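Local atomic coordinates of alginate lyase (Bacteroides ovatus, PDB entry 3NNB), a protein that probably cleaves the polysaccharide alginate by beta-elimination. Residues A[255-269]-A[302-316]. Residues are numbered along the deposited sequence; the frame is centred on the assembly and turned at random. Where two conformers were deposited one is given.
Sequences LFAQIEPDGKQPLEL and ATSQDGRSITAALKF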
loop_
_atom_site.group_PDB
_atom_site.type_symbol
_atom_site.label_atom_id
_atom_site.label_comp_id
_atom_site.label_asym_id
_atom_site.label_seq_id
_atom_site.Cartn_x
_atom_site.Cartn_y
_atom_site.Cartn_z
ATOM N N LEU A 255 14.056 -10.558 1.074
ATOM C CA LEU A 255 15.049 -9.817 0.309
ATOM C C LEU A 255 16.019 -10.733 -0.420
ATOM O O LEU A 255 16.318 -10.533 -1.583
ATOM C CB LEU A 255 15.870 -8.854 1.200
ATOM C CG LEU A 255 15.044 -7.764 1.889
ATOM C CD1 LEU A 255 15.938 -6.922 2.778
ATOM C CD2 LEU A 255 14.217 -6.878 0.898
ATOM N N PHE A 256 16.562 -11.723 0.285
ATOM C CA PHE A 256 17.633 -12.524 -0.321
ATOM C C PHE A 256 17.045 -13.575 -1.274
ATOM O O PHE A 256 17.772 -14.150 -2.104
ATOM C CB PHE A 256 18.530 -13.183 0.739
ATOM C CG PHE A 256 19.136 -12.220 1.755
ATOM C CD1 PHE A 256 19.300 -10.862 1.492
ATOM C CD2 PHE A 256 19.549 -12.698 3.000
ATOM C CE1 PHE A 256 19.842 -9.990 2.447
ATOM C CE2 PHE A 256 20.103 -11.817 3.947
ATOM C CZ PHE A 256 20.245 -10.496 3.666
ATOM N N ALA A 257 15.758 -13.846 -1.132
ATOM C CA ALA A 257 15.065 -14.766 -2.007
ATOM C C ALA A 257 14.748 -14.078 -3.354
ATOM O O ALA A 257 14.862 -14.706 -4.403
ATOM C CB ALA A 257 13.784 -15.256 -1.350
ATOM N N GLN A 258 14.306 -12.835 -3.290
ATOM C CA GLN A 258 13.710 -12.092 -4.429
ATOM C C GLN A 258 14.659 -11.158 -5.191
ATOM O O GLN A 258 14.328 -10.752 -6.312
ATOM C CB GLN A 258 12.482 -11.295 -3.973
ATOM C CG GLN A 258 11.400 -12.165 -3.364
ATOM C CD GLN A 258 10.083 -11.478 -3.159
ATOM O OE1 GLN A 258 9.745 -10.467 -3.826
ATOM N NE2 GLN A 258 9.291 -12.039 -2.223
ATOM N N ILE A 259 15.817 -10.852 -4.602
ATOM C CA ILE A 259 16.830 -10.021 -5.214
ATOM C C ILE A 259 18.054 -10.871 -5.572
ATOM O O ILE A 259 18.590 -11.584 -4.747
ATOM C CB ILE A 259 17.243 -8.849 -4.296
ATOM C CG1 ILE A 259 16.004 -8.049 -3.842
ATOM C CG2 ILE A 259 18.288 -7.944 -4.952
ATOM C CD1 ILE A 259 16.346 -7.100 -2.679
ATOM N N GLU A 260 18.456 -10.824 -6.840
ATOM C CA GLU A 260 19.658 -11.527 -7.264
ATOM C C GLU A 260 20.904 -10.699 -6.938
ATOM O O GLU A 260 20.823 -9.521 -6.583
ATOM C CB GLU A 260 19.578 -11.823 -8.754
ATOM C CG GLU A 260 18.528 -12.791 -9.121
ATOM C CD GLU A 260 18.819 -14.195 -8.663
ATOM O OE1 GLU A 260 19.903 -14.753 -9.019
ATOM O OE2 GLU A 260 17.974 -14.746 -7.926
ATOM N N PRO A 261 22.094 -11.314 -7.047
ATOM C CA PRO A 261 23.258 -10.573 -6.606
ATOM C C PRO A 261 23.568 -9.305 -7.423
ATOM O O PRO A 261 24.285 -8.423 -6.954
ATOM C CB PRO A 261 24.386 -11.627 -6.703
ATOM C CG PRO A 261 23.713 -12.888 -6.505
ATOM C CD PRO A 261 22.395 -12.730 -7.281
ATOM N N ASP A 262 23.036 -9.197 -8.645
ATOM C CA ASP A 262 23.155 -7.990 -9.430
ATOM C C ASP A 262 21.989 -7.005 -9.241
ATOM O O ASP A 262 21.914 -6.015 -9.968
ATOM C CB ASP A 262 23.320 -8.362 -10.904
ATOM C CG ASP A 262 22.125 -9.150 -11.470
ATOM O OD1 ASP A 262 21.148 -9.392 -10.753
ATOM O OD2 ASP A 262 22.155 -9.574 -12.654
ATOM N N GLY A 263 21.131 -7.243 -8.261
ATOM C CA GLY A 263 19.972 -6.396 -8.038
ATOM C C GLY A 263 18.701 -6.708 -8.794
ATOM O O GLY A 263 17.666 -6.156 -8.497
ATOM N N LYS A 264 18.768 -7.591 -9.769
ATOM C CA LYS A 264 17.578 -7.950 -10.514
ATOM C C LYS A 264 16.550 -8.644 -9.628
ATOM O O LYS A 264 16.915 -9.440 -8.758
ATOM C CB LYS A 264 17.925 -8.854 -11.702
ATOM C CG LYS A 264 18.677 -8.181 -12.869
ATOM C CD LYS A 264 18.822 -9.078 -14.081
ATOM C CE LYS A 264 19.662 -8.415 -15.164
ATOM N NZ LYS A 264 21.090 -8.389 -14.813
ATOM N N GLN A 265 15.273 -8.384 -9.884
ATOM C CA GLN A 265 14.210 -9.105 -9.224
ATOM C C GLN A 265 13.489 -9.911 -10.302
ATOM O O GLN A 265 12.542 -9.422 -10.946
ATOM C CB GLN A 265 13.222 -8.168 -8.522
ATOM C CG GLN A 265 13.855 -7.189 -7.530
ATOM C CD GLN A 265 12.862 -6.125 -7.092
ATOM O OE1 GLN A 265 11.765 -6.459 -6.643
ATOM N NE2 GLN A 265 13.183 -4.869 -7.336
ATOM N N PRO A 266 13.980 -11.117 -10.558
ATOM C CA PRO A 266 13.541 -11.812 -11.775
ATOM C C PRO A 266 12.046 -12.052 -11.883
ATOM O O PRO A 266 11.536 -12.075 -13.011
ATOM C CB PRO A 266 14.300 -13.155 -11.724
ATOM C CG PRO A 266 14.953 -13.229 -10.425
ATOM C CD PRO A 266 15.020 -11.852 -9.845
ATOM N N LEU A 267 11.359 -12.281 -10.766
ATOM C CA LEU A 267 9.923 -12.558 -10.847
ATOM C C LEU A 267 9.110 -11.313 -11.202
ATOM O O LEU A 267 7.998 -11.438 -11.730
ATOM C CB LEU A 267 9.392 -13.184 -9.565
ATOM C CG LEU A 267 10.024 -14.525 -9.184
ATOM C CD1 LEU A 267 9.570 -15.015 -7.773
ATOM C CD2 LEU A 267 9.748 -15.594 -10.292
ATOM N N GLU A 268 9.657 -10.133 -10.900
ATOM C CA GLU A 268 9.063 -8.874 -11.322
ATOM C C GLU A 268 9.468 -8.520 -12.763
ATOM O O GLU A 268 8.672 -7.993 -13.525
ATOM C CB GLU A 268 9.448 -7.755 -10.375
ATOM C CG GLU A 268 9.305 -8.113 -8.879
ATOM C CD GLU A 268 7.954 -8.676 -8.521
ATOM O OE1 GLU A 268 6.931 -8.312 -9.185
ATOM O OE2 GLU A 268 7.923 -9.528 -7.591
ATOM N N LEU A 269 10.714 -8.803 -13.153
ATOM C CA LEU A 269 11.179 -8.461 -14.509
ATOM C C LEU A 269 10.511 -9.303 -15.597
ATOM O O LEU A 269 10.567 -8.930 -16.769
ATOM C CB LEU A 269 12.718 -8.604 -14.594
ATOM C CG LEU A 269 13.471 -7.570 -13.723
ATOM C CD1 LEU A 269 15.005 -7.864 -13.689
ATOM C CD2 LEU A 269 13.156 -6.124 -14.223
ATOM N N ALA A 302 20.582 -4.699 5.244
ATOM C CA ALA A 302 20.686 -6.164 5.311
ATOM C C ALA A 302 21.238 -6.675 3.995
ATOM O O ALA A 302 20.698 -6.375 2.941
ATOM C CB ALA A 302 19.342 -6.831 5.627
ATOM N N THR A 303 22.337 -7.420 4.071
ATOM C CA THR A 303 23.075 -7.822 2.865
ATOM C C THR A 303 23.439 -9.275 2.986
ATOM O O THR A 303 23.925 -9.698 4.034
ATOM C CB THR A 303 24.364 -6.979 2.696
ATOM O OG1 THR A 303 24.037 -5.591 2.724
ATOM C CG2 THR A 303 25.067 -7.284 1.366
ATOM N N SER A 304 23.193 -10.064 1.940
ATOM C CA SER A 304 23.545 -11.478 1.981
ATOM C C SER A 304 25.045 -11.652 1.704
ATOM O O SER A 304 25.715 -10.745 1.240
ATOM C CB SER A 304 22.746 -12.298 0.944
ATOM O OG SER A 304 23.181 -11.979 -0.352
ATOM N N GLN A 305 25.535 -12.859 1.981
ATOM C CA GLN A 305 26.948 -13.186 1.759
ATOM C C GLN A 305 27.322 -12.934 0.303
ATOM O O GLN A 305 28.439 -12.505 0.017
ATOM C CB GLN A 305 27.212 -14.658 2.146
ATOM N N ASP A 306 26.385 -13.159 -0.627
ATOM C CA ASP A 306 26.648 -12.931 -2.055
ATOM C C ASP A 306 26.191 -11.549 -2.615
ATOM O O ASP A 306 26.194 -11.315 -3.816
ATOM C CB ASP A 306 26.147 -14.127 -2.925
ATOM C CG ASP A 306 24.644 -14.393 -2.824
ATOM O OD1 ASP A 306 23.979 -13.891 -1.899
ATOM O OD2 ASP A 306 24.112 -15.192 -3.624
ATOM N N GLY A 307 25.890 -10.608 -1.726
ATOM C CA GLY A 307 25.680 -9.230 -2.111
ATOM C C GLY A 307 24.244 -8.850 -2.455
ATOM O O GLY A 307 24.033 -7.812 -3.004
ATOM N N ARG A 308 23.262 -9.687 -2.134
ATOM C CA ARG A 308 21.849 -9.326 -2.352
ATOM C C ARG A 308 21.448 -8.315 -1.290
ATOM O O ARG A 308 21.700 -8.518 -0.083
ATOM C CB ARG A 308 20.986 -10.556 -2.262
ATOM C CG ARG A 308 21.428 -11.691 -3.199
ATOM C CD ARG A 308 20.782 -12.970 -2.827
ATOM N NE ARG A 308 21.332 -14.122 -3.560
ATOM C CZ ARG A 308 20.713 -14.764 -4.539
ATOM N NH1 ARG A 308 19.497 -14.410 -4.983
ATOM N NH2 ARG A 308 21.327 -15.781 -5.116
ATOM N N SER A 309 20.814 -7.230 -1.732
ATOM C CA SER A 309 20.403 -6.182 -0.814
ATOM C C SER A 309 19.451 -5.214 -1.496
ATOM O O SER A 309 19.356 -5.183 -2.731
ATOM C CB SER A 309 21.651 -5.405 -0.355
ATOM O OG SER A 309 22.201 -4.608 -1.403
ATOM N N ILE A 310 18.783 -4.378 -0.707
ATOM C CA ILE A 310 18.006 -3.271 -1.273
ATOM C C ILE A 310 18.876 -2.320 -2.094
ATOM O O ILE A 310 18.474 -1.851 -3.170
ATOM C CB ILE A 310 17.233 -2.529 -0.165
ATOM C CG1 ILE A 310 16.168 -3.467 0.447
ATOM C CG2 ILE A 310 16.625 -1.219 -0.726
ATOM C CD1 ILE A 310 15.499 -2.904 1.734
ATOM N N THR A 311 20.114 -2.075 -1.644
ATOM C CA THR A 311 21.022 -1.249 -2.420
ATOM C C THR A 311 21.268 -1.868 -3.813
ATOM O O THR A 311 21.249 -1.163 -4.806
ATOM C CB THR A 311 22.375 -1.058 -1.691
ATOM O OG1 THR A 311 22.144 -0.341 -0.460
ATOM C CG2 THR A 311 23.366 -0.271 -2.578
ATOM N N ALA A 312 21.449 -3.176 -3.884
ATOM C CA ALA A 312 21.684 -3.815 -5.176
ATOM C C ALA A 312 20.467 -3.641 -6.070
ATOM O O ALA A 312 20.584 -3.303 -7.244
ATOM C CB ALA A 312 22.014 -5.263 -5.011
ATOM N N ALA A 313 19.299 -3.781 -5.467
ATOM C CA ALA A 313 18.060 -3.658 -6.229
ATOM C C ALA A 313 17.899 -2.227 -6.793
ATOM O O ALA A 313 17.411 -2.033 -7.904
ATOM C CB ALA A 313 16.842 -4.098 -5.365
ATOM N N LEU A 314 18.250 -1.214 -5.994
ATOM C CA LEU A 314 18.242 0.169 -6.430
ATOM C C LEU A 314 19.248 0.443 -7.525
ATOM O O LEU A 314 18.935 1.153 -8.500
ATOM C CB LEU A 314 18.533 1.094 -5.230
ATOM C CG LEU A 314 17.416 1.203 -4.189
ATOM C CD1 LEU A 314 17.997 1.812 -2.895
ATOM C CD2 LEU A 314 16.223 2.076 -4.662
ATOM N N LYS A 315 20.458 -0.098 -7.380
ATOM C CA LYS A 315 21.505 0.108 -8.363
ATOM C C LYS A 315 21.164 -0.514 -9.732
ATOM O O LYS A 315 21.596 -0.001 -10.767
ATOM C CB LYS A 315 22.847 -0.431 -7.840
ATOM C CG LYS A 315 23.573 0.422 -6.803
ATOM C CD LYS A 315 24.861 -0.283 -6.399
ATOM C CE LYS A 315 25.625 0.399 -5.272
ATOM N NZ LYS A 315 26.648 -0.541 -4.670
ATOM N N PHE A 316 20.383 -1.600 -9.753
ATOM C CA PHE A 316 19.870 -2.161 -11.031
ATOM C C PHE A 316 18.955 -1.113 -11.696
ATOM O O PHE A 316 18.968 -0.921 -12.921
ATOM C CB PHE A 316 19.097 -3.480 -10.791
ATOM C CG PHE A 316 18.208 -3.844 -11.949
ATOM C CD1 PHE A 316 18.734 -4.431 -13.076
ATOM C CD2 PHE A 316 16.850 -3.495 -11.918
ATOM C CE1 PHE A 316 17.928 -4.741 -14.127
ATOM C CE2 PHE A 316 16.025 -3.793 -12.991
ATOM C CZ PHE A 316 16.565 -4.388 -14.111
HETATM O O HOH W 1 20.872 -16.891 -7.723
HETATM O O HOH W 2 18.243 -16.737 -6.405
HETATM O O HOH W 3 26.624 -9.140 -5.327
HETATM O O HOH W 4 23.071 -3.679 -8.508
HETATM O O HOH W 5 15.705 -4.216 -8.707
#
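R308 shows how one arginine can fasten two loops together: its extended chain runs across the backbone of 255-269, and NH1 donates to I259 O at 3.0 Å, with that oxygen 24° out of the guanidinium plane. P261 CD sits over one guanidinium face, 3.8 Å from R308 CZ. Within its own loop, R308 grips D306 side-on, NE and NH2 both reaching OD2, which should hold the group's rotation. NH1 also makes a weak hydrogen bond to E260 OE2, 3.3 Å long, as part of a salt bridge, the carboxylate turned nearly perpendicular to the guanidinium; two waters also link the pair. In the (alpha/alpha) toroid of helical hairpins expected for this six-hairpin family, the contact joins the C-terminal end of helix 240-258 and the loop after it to the start of helix 310-317, where S309 is the N-cap residue, its OG accepting from A312 N. F256 meets the approach to that helix: S304 CB lies 3.6 Å from the centroid of the F256 ring, a CH-pi contact over the face. At the far end, F316 CG stands anti to the backbone N (chi1 162°), directing the ring past K264, whose CA lies over one face and whose CG comes 3.7 Å from F316 CE1, to meet L269 at its CZ end, 3.8 Å from L269 CD2.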